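Local atomic coordinates of alpha-L-arabinofuranosidase B (PDB entry 6SXT), a protein that hydrolyses terminal non-reducing alpha-L-arabinofuranoside residues from arabinoxylan, L-arabinan and arabinogalactan, helping to break down plant hemicellulose. Residues 137-140 with 144-147; 326-331 with 475-480. All blocks are in the same frame, centred on the assembly; numbering follows the deposited sequence.

Interaction 1. Residues 137-140 with 144-147; sequences GTAT and AEGM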
# COMPACT_ATOMS: atom_id res chain seq x y z
N GLY A 137 -10.63 -22.05 -10.05
CA GLY A 137 -11.47 -22.27 -8.88
C GLY A 137 -12.31 -21.08 -8.46
O GLY A 137 -13.18 -21.25 -7.61
N THR A 138 -12.01 -19.89 -8.94
CA THR A 138 -12.75 -18.67 -8.59
C THR A 138 -14.12 -18.75 -9.24
O THR A 138 -14.30 -19.37 -10.34
CB THR A 138 -12.00 -17.41 -9.03
OG1 THR A 138 -11.53 -17.69 -10.35
CG2 THR A 138 -10.84 -17.08 -8.12
N ALA A 139 -15.07 -18.08 -8.61
CA ALA A 139 -16.45 -18.04 -9.14
C ALA A 139 -16.50 -17.29 -10.47
O ALA A 139 -15.86 -16.23 -10.68
CB ALA A 139 -17.36 -17.43 -8.10
N THR A 140 -17.34 -17.81 -11.38
CA THR A 140 -17.62 -17.14 -12.66
C THR A 140 -19.13 -17.04 -12.86
O THR A 140 -19.88 -17.71 -12.11
CB THR A 140 -16.92 -17.85 -13.84
OG1 THR A 140 -17.46 -19.16 -13.91
CG2 THR A 140 -15.41 -17.83 -13.68
N ALA A 144 -21.80 -18.25 -6.62
CA ALA A 144 -21.60 -17.64 -5.31
C ALA A 144 -20.11 -17.60 -4.97
O ALA A 144 -19.37 -18.55 -5.20
CB ALA A 144 -22.37 -18.36 -4.27
N GLU A 145 -19.78 -16.54 -4.24
CA GLU A 145 -18.43 -16.41 -3.64
C GLU A 145 -18.49 -15.52 -2.41
O GLU A 145 -19.37 -14.69 -2.26
CB GLU A 145 -17.43 -15.80 -4.64
CG GLU A 145 -17.73 -14.39 -5.07
CD GLU A 145 -16.77 -13.77 -6.04
OE1 GLU A 145 -15.74 -14.42 -6.35
OE2 GLU A 145 -17.05 -12.68 -6.56
N GLY A 146 -17.47 -15.66 -1.59
CA GLY A 146 -17.17 -14.66 -0.55
C GLY A 146 -15.72 -14.24 -0.66
O GLY A 146 -14.94 -14.86 -1.38
N MET A 147 -15.39 -13.18 0.05
CA MET A 147 -14.04 -12.66 0.11
C MET A 147 -13.92 -11.85 1.39
O MET A 147 -14.94 -11.39 1.97
CB MET A 147 -13.68 -11.84 -1.12
CG MET A 147 -14.54 -10.62 -1.33
SD MET A 147 -14.53 -10.05 -3.06
CE MET A 147 -15.60 -11.24 -3.85
O HOH W 1 -14.40 -16.93 -6.03

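Interaction 2. Residues 326-331 with 475-480; sequences PSFTSG and FEIETA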
# COMPACT_ATOMS: atom_id res chain seq x y z
N PRO A 326 19.51 6.85 12.89
CA PRO A 326 19.58 7.98 13.80
C PRO A 326 18.30 8.80 13.95
O PRO A 326 17.96 9.29 15.04
CB PRO A 326 20.69 8.84 13.20
CG PRO A 326 20.96 8.32 11.84
CD PRO A 326 20.52 6.87 11.85
N SER A 327 17.57 8.99 12.91
CA SER A 327 16.30 9.78 13.12
C SER A 327 16.46 11.17 13.81
O SER A 327 17.57 11.77 13.87
CB SER A 327 15.27 8.98 13.87
OG SER A 327 13.96 9.50 13.67
N PHE A 328 15.34 11.75 14.23
CA PHE A 328 15.15 13.20 14.50
C PHE A 328 14.20 13.39 15.66
O PHE A 328 13.51 12.46 16.04
CB PHE A 328 14.53 13.91 13.28
CG PHE A 328 15.33 13.76 12.01
CD1 PHE A 328 16.43 14.57 11.74
CD2 PHE A 328 15.01 12.78 11.07
CE1 PHE A 328 17.12 14.45 10.55
CE2 PHE A 328 15.77 12.59 9.95
CZ PHE A 328 16.82 13.44 9.66
N THR A 329 14.12 14.63 16.17
CA THR A 329 13.12 15.08 17.17
C THR A 329 12.43 16.33 16.61
O THR A 329 13.13 17.15 16.02
CB THR A 329 13.77 15.42 18.52
OG1 THR A 329 14.78 14.46 18.83
CG2 THR A 329 12.76 15.48 19.64
N SER A 330 11.16 16.46 16.83
CA SER A 330 10.40 17.63 16.34
C SER A 330 10.99 18.92 16.92
O SER A 330 11.26 18.97 18.16
CB SER A 330 8.99 17.51 16.70
OG SER A 330 8.25 18.53 16.03
N GLY A 331 11.28 19.86 16.05
CA GLY A 331 11.85 21.17 16.46
C GLY A 331 13.35 21.23 16.29
O GLY A 331 13.90 22.35 16.37
N PHE A 475 22.47 10.36 3.63
CA PHE A 475 22.83 11.74 4.06
C PHE A 475 23.22 11.74 5.51
O PHE A 475 22.53 11.17 6.35
CB PHE A 475 21.67 12.70 3.83
CG PHE A 475 21.25 12.74 2.40
CD1 PHE A 475 21.86 13.60 1.47
CD2 PHE A 475 20.28 11.88 1.92
CE1 PHE A 475 21.45 13.63 0.16
CE2 PHE A 475 19.88 11.92 0.60
CZ PHE A 475 20.46 12.78 -0.30
N GLU A 476 24.31 12.43 5.85
CA GLU A 476 24.69 12.61 7.26
C GLU A 476 23.93 13.78 7.85
O GLU A 476 23.81 14.84 7.19
CB GLU A 476 26.20 12.85 7.37
CG GLU A 476 27.01 11.58 7.18
CD GLU A 476 27.05 10.64 8.38
OE1 GLU A 476 26.39 10.90 9.39
OE2 GLU A 476 27.80 9.65 8.27
N ILE A 477 23.46 13.62 9.07
CA ILE A 477 22.69 14.64 9.82
C ILE A 477 23.72 15.45 10.59
O ILE A 477 24.44 14.89 11.43
CB ILE A 477 21.67 14.02 10.76
CG1 ILE A 477 20.70 13.08 10.03
CG2 ILE A 477 20.93 15.11 11.53
CD1 ILE A 477 19.94 12.17 10.98
N GLU A 478 23.77 16.74 10.27
CA GLU A 478 24.74 17.67 10.90
C GLU A 478 24.00 18.81 11.56
O GLU A 478 22.84 19.06 11.27
CB GLU A 478 25.77 18.08 9.86
CG GLU A 478 26.68 16.91 9.61
CD GLU A 478 27.82 17.08 8.66
OE1 GLU A 478 28.03 18.24 8.20
OE2 GLU A 478 28.46 16.05 8.41
N THR A 479 24.71 19.48 12.45
CA THR A 479 24.28 20.79 12.99
C THR A 479 23.85 21.70 11.84
O THR A 479 24.55 21.75 10.83
CB THR A 479 25.47 21.44 13.72
OG1 THR A 479 25.97 20.52 14.68
CG2 THR A 479 25.07 22.72 14.42
N ALA A 480 22.73 22.39 12.00
CA ALA A 480 22.25 23.35 10.98
C ALA A 480 23.26 24.50 10.83
O ALA A 480 23.77 25.03 11.83
CB ALA A 480 20.91 23.87 11.35

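Interaction 1. Residues 137-140 with 144-147
A139 sets its methyl group against the start of the strand that follows. Its CB lies 3.8 Å from CB of E145. The same A139 CB is 3.7 Å from the backbone O of A144. This methyl contact, against one carbon and one carbonyl oxygen, is the close-packed part. A139 CB is also 3.8 Å from OE1 of E145, as the glutamate side chain passes alongside the methyl. E145 holds CG between its own N and carbonyl carbon (chi1 64°) and is extended beyond CG, which brings its carboxylate to a water and to N166.

Beside the methyl the two segments are linked indirectly, through that one water. It accepts from N of A139 at 2.9 Å and donates to OE1 of E145, also at 2.9 Å. N166 ND2 bonds to the same OE1 and to the backbone O of A139, so it ties both sides together. OE2 lies close to the carboxylate of E180, which might raise the proton affinity of one of the two acids. A139 and E145 are buried. A144 is the more open side: it is partly exposed and turns its methyl away from the loop, onto Y299.

The loop joins strand 130-132 to strand 145-152 in the catalytic domain. Strand 145-152 runs antiparallel between strands 227-235 and 288-296.

Interaction 2. Residues 326-331 with 475-480
I477 meets P326 and S327 through CD1, and F328 through CD1, CG1 and CG2. The contact is mainly apolar. CD1 of I477 lies 3.6 Å from CZ of F328 and 3.7 Å from CE1 of F328. CG1 of I477 follows at 3.9 Å from the same CZ, and CG2 of I477 is 4.0 Å from CE1 of F328. Both branches of the isoleucine thus touch the far end of the ring, and its methyl CD1 comes in obliquely. In I477 CG1 is anti to the carbonyl carbon (chi1 -56°), and the chain runs on nearly straight (chi2 164°), which carries CD1 out to the proline and the phenylalanine. P326 adds a second apolar surface. Its CG is 4.1 Å from CD1 of I477, so this methyl sits between the two rings. The backbone O of S327 adds a van der Waals contact, 3.8 Å from CD1 of I477.

Both segments belong to the arabinose-binding domain, a beta-trefoil. Segment 326-331 leads into strand 333-338, which pairs antiparallel with strand 475-479 near the end of the chain. The contact therefore joins the entry and the exit of the domain.

Beyond the segments, F328 packs edge-to-face with F388; its side chain also touches P424.

The polar bonds of E478 go outside the two segments. It forms a salt bridge with R337 and a hydrogen bond with Y347.

Interaction 1 and interaction 2 lie in different domains, on either side of the molecule's middle. Their centres are about 51 Å apart and their nearest atoms about 37 Å apart, so they do not touch. Along the chain, interaction 1 is complete before interaction 2 begins. Interaction 1 is local: a loop in the catalytic domain packs on strand 145-152, which belongs to the large antiparallel sheet. Interaction 2 spans 144 residues and brings the start of the arabinose-binding domain to its last strand, 475-479. The two share no sheet. Each belongs to the packing of its own domain, in an enzyme that combines catalysis with sugar binding.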